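Local coordinates for protein RNA polymerase sigma factor (Bartonella quintana, PDB 5UXX) that probably binds promoter DNA and directs RNA polymerase to its target genes as a sigma factor of the ECF subfamily, at residues A21-L26 and E34-D39; L41-A46 and F62-N67. One frame throughout, in Å; residues are numbered along the deposited sequence. Where two conformers were deposited one is given.

Overall arrangement
From the N terminus the chain runs through helix 7-26, turns, and continues into helix 33-46. Interaction 1 closes this short loop by bringing 21-26 against 34-39. Helix 33-46 then ends, and after a connection the chain enters helix 57-81. Interaction 2 closes that second loop by setting 41-46 against 62-67. The two contacts follow in series, neither nested nor crossed, and share helix 33-46. Their centres lie about 10 Å apart. They touch where Phe22, Ala23 and Leu36 meet Leu65, and where the ring of Phe22 stacks on that of Phe62. Together they tie three helices of sigma-70 region 2 into one bundle.

Interaction 1: residues A21-L26 and E34-D39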
loop_
_atom_site.group_PDB
_atom_site.type_symbol
_atom_site.label_atom_id
_atom_site.label_comp_id
_atom_site.label_asym_id
_atom_site.label_seq_id
_atom_site.Cartn_x
_atom_site.Cartn_y
_atom_site.Cartn_z
ATOM N N ALA A 21 3.021 0.813 4.945
ATOM C CA ALA A 21 3.229 -0.530 4.413
ATOM C C ALA A 21 2.652 -0.654 3.008
ATOM O O ALA A 21 3.204 -1.352 2.156
ATOM C CB ALA A 21 2.609 -1.570 5.334
ATOM N N PHE A 22 1.535 0.028 2.777
ATOM C CA PHE A 22 0.891 0.042 1.471
ATOM C C PHE A 22 1.773 0.735 0.439
ATOM O O PHE A 22 1.900 0.271 -0.694
ATOM C CB PHE A 22 -0.471 0.734 1.557
ATOM C CG PHE A 22 -1.233 0.744 0.262
ATOM C CD1 PHE A 22 -1.492 -0.435 -0.417
ATOM C CD2 PHE A 22 -1.706 1.935 -0.268
ATOM C CE1 PHE A 22 -2.196 -0.427 -1.606
ATOM C CE2 PHE A 22 -2.413 1.949 -1.457
ATOM C CZ PHE A 22 -2.659 0.765 -2.127
ATOM N N ALA A 23 2.381 1.846 0.842
ATOM C CA ALA A 23 3.253 2.613 -0.039
ATOM C C ALA A 23 4.493 1.815 -0.431
ATOM O O ALA A 23 4.904 1.822 -1.591
ATOM C CB ALA A 23 3.656 3.920 0.624
ATOM N N ILE A 24 5.084 1.130 0.542
ATOM C CA ILE A 24 6.276 0.325 0.301
ATOM C C ILE A 24 5.956 -0.860 -0.609
ATOM O O ILE A 24 6.724 -1.186 -1.515
ATOM C CB ILE A 24 6.889 -0.174 1.628
ATOM C CG1 ILE A 24 7.516 0.996 2.389
ATOM C CG2 ILE A 24 7.932 -1.253 1.376
ATOM C CD1 ILE A 24 7.921 0.665 3.808
ATOM N N SER A 25 4.809 -1.489 -0.374
ATOM C CA SER A 25 4.361 -2.608 -1.198
ATOM C C SER A 25 4.098 -2.170 -2.635
ATOM O O SER A 25 4.317 -2.929 -3.580
ATOM C CB SER A 25 3.098 -3.237 -0.605
ATOM O OG SER A 25 3.316 -3.678 0.722
ATOM N N LEU A 26 3.626 -0.938 -2.788
ATOM C CA LEU A 26 3.225 -0.411 -4.086
ATOM C C LEU A 26 4.405 0.127 -4.894
ATOM O O LEU A 26 4.414 0.046 -6.122
ATOM C CB LEU A 26 2.184 0.696 -3.896
ATOM C CG LEU A 26 0.932 0.666 -4.770
ATOM C CD1 LEU A 26 0.233 -0.680 -4.665
ATOM C CD2 LEU A 26 -0.011 1.792 -4.374
ATOM N N GLU A 34 8.680 6.612 1.104
ATOM C CA GLU A 34 8.482 7.354 2.343
ATOM C C GLU A 34 7.945 8.762 2.081
ATOM O O GLU A 34 7.165 9.294 2.873
ATOM C CB GLU A 34 9.802 7.436 3.117
ATOM C CG GLU A 34 10.159 6.182 3.914
ATOM C CD GLU A 34 9.253 5.923 5.104
ATOM O OE1 GLU A 34 8.334 6.728 5.362
ATOM O OE2 GLU A 34 9.467 4.899 5.787
ATOM N N ASP A 35 8.358 9.355 0.967
ATOM C CA ASP A 35 7.844 10.657 0.542
ATOM C C ASP A 35 6.386 10.572 0.108
ATOM O O ASP A 35 5.623 11.525 0.262
ATOM C CB ASP A 35 8.695 11.228 -0.593
ATOM C CG ASP A 35 10.054 11.701 -0.120
ATOM O OD1 ASP A 35 10.222 11.901 1.101
ATOM O OD2 ASP A 35 10.954 11.874 -0.970
ATOM N N LEU A 36 6.015 9.422 -0.445
ATOM C CA LEU A 36 4.648 9.172 -0.885
ATOM C C LEU A 36 3.665 9.254 0.279
ATOM O O LEU A 36 2.572 9.805 0.143
ATOM C CB LEU A 36 4.556 7.803 -1.559
ATOM C CG LEU A 36 3.251 7.450 -2.273
ATOM C CD1 LEU A 36 2.916 8.492 -3.326
ATOM C CD2 LEU A 36 3.357 6.069 -2.894
ATOM N N VAL A 37 4.060 8.702 1.421
ATOM C CA VAL A 37 3.242 8.760 2.626
ATOM C C VAL A 37 3.110 10.200 3.114
ATOM O O VAL A 37 2.023 10.646 3.485
ATOM C CB VAL A 37 3.836 7.892 3.752
ATOM C CG1 VAL A 37 2.979 7.988 5.005
ATOM C CG2 VAL A 37 3.956 6.449 3.297
ATOM N N GLN A 38 4.230 10.917 3.111
ATOM C CA GLN A 38 4.265 12.316 3.524
ATOM C C GLN A 38 3.290 13.170 2.713
ATOM O O GLN A 38 2.518 13.946 3.275
ATOM C CB GLN A 38 5.686 12.870 3.396
ATOM C CG GLN A 38 5.916 14.168 4.145
ATOM C CD GLN A 38 7.383 14.539 4.233
ATOM O OE1 GLN A 38 8.085 14.123 5.155
ATOM N NE2 GLN A 38 7.854 15.325 3.273
ATOM N N ASP A 39 3.334 13.021 1.392
ATOM C CA ASP A 39 2.451 13.773 0.506
ATOM C C ASP A 39 0.988 13.413 0.743
ATOM O O ASP A 39 0.109 14.269 0.659
ATOM C CB ASP A 39 2.817 13.523 -0.959
ATOM C CG ASP A 39 4.181 14.078 -1.324
ATOM O OD1 ASP A 39 4.681 14.961 -0.595
ATOM O OD2 ASP A 39 4.751 13.634 -2.342
#
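Ala23 and Val37 mark the nearest approach of two helical segments, with CA atoms 6.7 Å apart. Segment 21-26 is the end of helix 7-26, and 34-39 lies near the start of helix 33-46. No hydrogen bond crosses between them. The methyl of Ala23 points at the other helix and meets two side chains. Ala23 CB lies 3.7 Å from CG2 of Val37 and 4.1 Å from CD2 of Leu36. With chi1 at 179°, Val37 CG1 is anti to the backbone N, and CG2 falls beside the N and faces Ala23. Leu36 points towards 21-26 and touches with one methyl of its fork. The same residue also packs on Leu65, Glu68 and Phe69 of helix 57-81. On the far side of 21-26, Ser25 OG makes a hydrogen bond of 2.7 Å to Ala21 O. That oxygen also takes the backbone N of Ser25, from the opposite face of its carbonyl plane. Glu34 pairs with Arg20 in a salt bridge. The interface itself is wholly apolar and buried, so contact here rests on dispersion and the exclusion of water. The small side chain of Ala23 is consistent with the close approach of these two region 2 helices.

Interaction 2: residues L41-A46 and F62-N67; sequences LMKAWA and FTILRN
Ile64 meets Lys43 and Ala44 with two separate branches, and its torsions set both. CG1 stands anti to the carbonyl carbon (chi1 -64°), while CG2 is anti to the backbone N. An extended chi2 of 175° then carries CD1 out to the other helix. There Ile64 CD1 lies 3.9 Å from CA of Ala44 and 4.0 Å from CB of Ala44. It therefore rests against the backbone as well as the methyl of Ala44. On the second branch, Ile64 CG2 comes to 4.1 Å from Lys43 CB. Only the root of the lysine takes part. Its chain leads away from 62-67 and bends at chi4, and NZ forms a long, weak ion pair with Glu68. The backbones come closest at Ala44 and Ile64, whose CA atoms are 7.3 Å apart. No hydrogen bond crosses the contact. Ile64 and Ala44 are buried, whereas Lys43 is exposed, so the apolar contact ends in a charged margin. Ala44 also packs on Trp60 and Leu61, earlier in helix 57-81. Ile64 reaches Thr40 one turn back along helix 33-46. Leu65, next in the chain, packs on Leu19 and Phe22 of helix 7-26. Arg66 forms a salt bridge with Glu119 of helix 115-125. Helix 57-81 thus meets helix 33-46 through Ile64 and Leu65 among others, and Leu65 also joins it to helix 7-26. Thr63 and Arg66 pack on helix 131-138 in the C-terminal part of the chain.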
loop_
_atom_site.group_PDB
_atom_site.type_symbol
_atom_site.label_atom_id
_atom_site.label_comp_id
_atom_site.label_asym_id
_atom_site.label_seq_id
_atom_site.Cartn_x
_atom_site.Cartn_y
_atom_site.Cartn_z
ATOM N N LEU A 41 -0.343 12.372 3.603
ATOM C CA LEU A 41 -0.724 12.974 4.875
ATOM C C LEU A 41 -1.093 14.445 4.708
ATOM O O LEU A 41 -2.060 14.924 5.301
ATOM C CB LEU A 41 0.412 12.832 5.889
ATOM C CG LEU A 41 0.072 13.137 7.348
ATOM C CD1 LEU A 41 -0.868 12.080 7.901
ATOM C CD2 LEU A 41 1.336 13.230 8.187
HETATM N N MSE A 42 -0.315 15.153 3.896
HETATM C CA MSE A 42 -0.553 16.573 3.667
HETATM C C MSE A 42 -1.844 16.811 2.890
HETATM O O MSE A 42 -2.587 17.748 3.187
HETATM C CB MSE A 42 0.630 17.205 2.931
HETATM C CG MSE A 42 1.764 17.632 3.849
HETATM SE SE MSE A 42 3.261 18.440 2.898
HETATM C CE MSE A 42 3.909 16.862 1.958
ATOM N N LYS A 43 -2.114 15.961 1.905
ATOM C CA LYS A 43 -3.327 16.083 1.104
ATOM C C LYS A 43 -4.562 15.690 1.907
ATOM O O LYS A 43 -5.612 16.320 1.793
ATOM C CB LYS A 43 -3.229 15.227 -0.160
ATOM C CG LYS A 43 -2.166 15.691 -1.140
ATOM C CD LYS A 43 -2.131 14.807 -2.376
ATOM C CE LYS A 43 -0.950 15.153 -3.267
ATOM N NZ LYS A 43 -1.014 16.555 -3.763
ATOM N N ALA A 44 -4.428 14.646 2.719
ATOM C CA ALA A 44 -5.538 14.162 3.529
ATOM C C ALA A 44 -5.932 15.183 4.589
ATOM O O ALA A 44 -7.112 15.347 4.895
ATOM C CB ALA A 44 -5.179 12.836 4.181
ATOM N N TRP A 45 -4.939 15.867 5.148
ATOM C CA TRP A 45 -5.199 16.889 6.154
ATOM C C TRP A 45 -5.962 18.064 5.554
ATOM O O TRP A 45 -6.839 18.639 6.196
ATOM C CB TRP A 45 -3.894 17.376 6.784
ATOM C CG TRP A 45 -4.110 18.194 8.019
ATOM C CD1 TRP A 45 -4.307 19.543 8.083
ATOM C CD2 TRP A 45 -4.174 17.715 9.367
ATOM N NE1 TRP A 45 -4.479 19.935 9.387
ATOM C CE2 TRP A 45 -4.403 18.830 10.197
ATOM C CE3 TRP A 45 -4.056 16.451 9.954
ATOM C CZ2 TRP A 45 -4.515 18.722 11.580
ATOM C CZ3 TRP A 45 -4.168 16.345 11.330
ATOM C CH2 TRP A 45 -4.394 17.474 12.127
ATOM N N ALA A 46 -5.619 18.420 4.321
ATOM C CA ALA A 46 -6.283 19.522 3.639
ATOM C C ALA A 46 -7.704 19.150 3.218
ATOM O O ALA A 46 -8.605 19.988 3.249
ATOM C CB ALA A 46 -5.470 19.960 2.429
ATOM N N PHE A 62 -6.117 5.375 1.646
ATOM C CA PHE A 62 -5.424 4.534 0.676
ATOM C C PHE A 62 -5.674 5.010 -0.751
ATOM O O PHE A 62 -4.795 4.918 -1.607
ATOM C CB PHE A 62 -5.855 3.073 0.823
ATOM C CG PHE A 62 -5.076 2.306 1.858
ATOM C CD1 PHE A 62 -4.884 2.820 3.131
ATOM C CD2 PHE A 62 -4.540 1.064 1.556
ATOM C CE1 PHE A 62 -4.170 2.112 4.081
ATOM C CE2 PHE A 62 -3.826 0.350 2.503
ATOM C CZ PHE A 62 -3.640 0.875 3.766
ATOM N N THR A 63 -6.878 5.518 -0.999
ATOM C CA THR A 63 -7.240 6.045 -2.309
ATOM C C THR A 63 -6.367 7.241 -2.681
ATOM O O THR A 63 -5.910 7.359 -3.819
ATOM C CB THR A 63 -8.722 6.464 -2.358
ATOM O OG1 THR A 63 -9.547 5.351 -1.994
ATOM C CG2 THR A 63 -9.100 6.934 -3.756
ATOM N N ILE A 64 -6.140 8.126 -1.715
ATOM C CA ILE A 64 -5.299 9.297 -1.935
ATOM C C ILE A 64 -3.862 8.895 -2.262
ATOM O O ILE A 64 -3.263 9.420 -3.201
ATOM C CB ILE A 64 -5.299 10.226 -0.706
ATOM C CG1 ILE A 64 -6.701 10.793 -0.469
ATOM C CG2 ILE A 64 -4.292 11.353 -0.884
ATOM C CD1 ILE A 64 -6.818 11.632 0.786
ATOM N N LEU A 65 -3.323 7.952 -1.495
ATOM C CA LEU A 65 -1.957 7.482 -1.707
ATOM C C LEU A 65 -1.828 6.763 -3.045
ATOM O O LEU A 65 -0.870 6.987 -3.785
ATOM C CB LEU A 65 -1.516 6.561 -0.565
ATOM C CG LEU A 65 -0.026 6.203 -0.503
ATOM C CD1 LEU A 65 0.445 6.110 0.938
ATOM C CD2 LEU A 65 0.266 4.900 -1.235
ATOM N N ARG A 66 -2.788 5.892 -3.342
ATOM C CA ARG A 66 -2.801 5.162 -4.606
ATOM C C ARG A 66 -2.782 6.099 -5.810
ATOM O O ARG A 66 -2.004 5.908 -6.744
ATOM C CB ARG A 66 -4.032 4.256 -4.688
ATOM C CG ARG A 66 -4.391 3.870 -6.111
ATOM C CD ARG A 66 -5.871 3.588 -6.276
ATOM N NE ARG A 66 -6.282 3.706 -7.674
ATOM C CZ ARG A 66 -6.228 2.716 -8.560
ATOM N NH1 ARG A 66 -5.781 1.523 -8.198
ATOM N NH2 ARG A 66 -6.622 2.920 -9.809
ATOM N N ASN A 67 -3.628 7.124 -5.771
ATOM C CA ASN A 67 -3.763 8.035 -6.898
ATOM C C ASN A 67 -2.543 8.932 -7.045
ATOM O O ASN A 67 -2.140 9.268 -8.158
ATOM C CB ASN A 67 -5.028 8.884 -6.751
ATOM C CG ASN A 67 -6.293 8.093 -7.021
ATOM O OD1 ASN A 67 -6.287 7.137 -7.797
ATOM N ND2 ASN A 67 -7.388 8.488 -6.381
#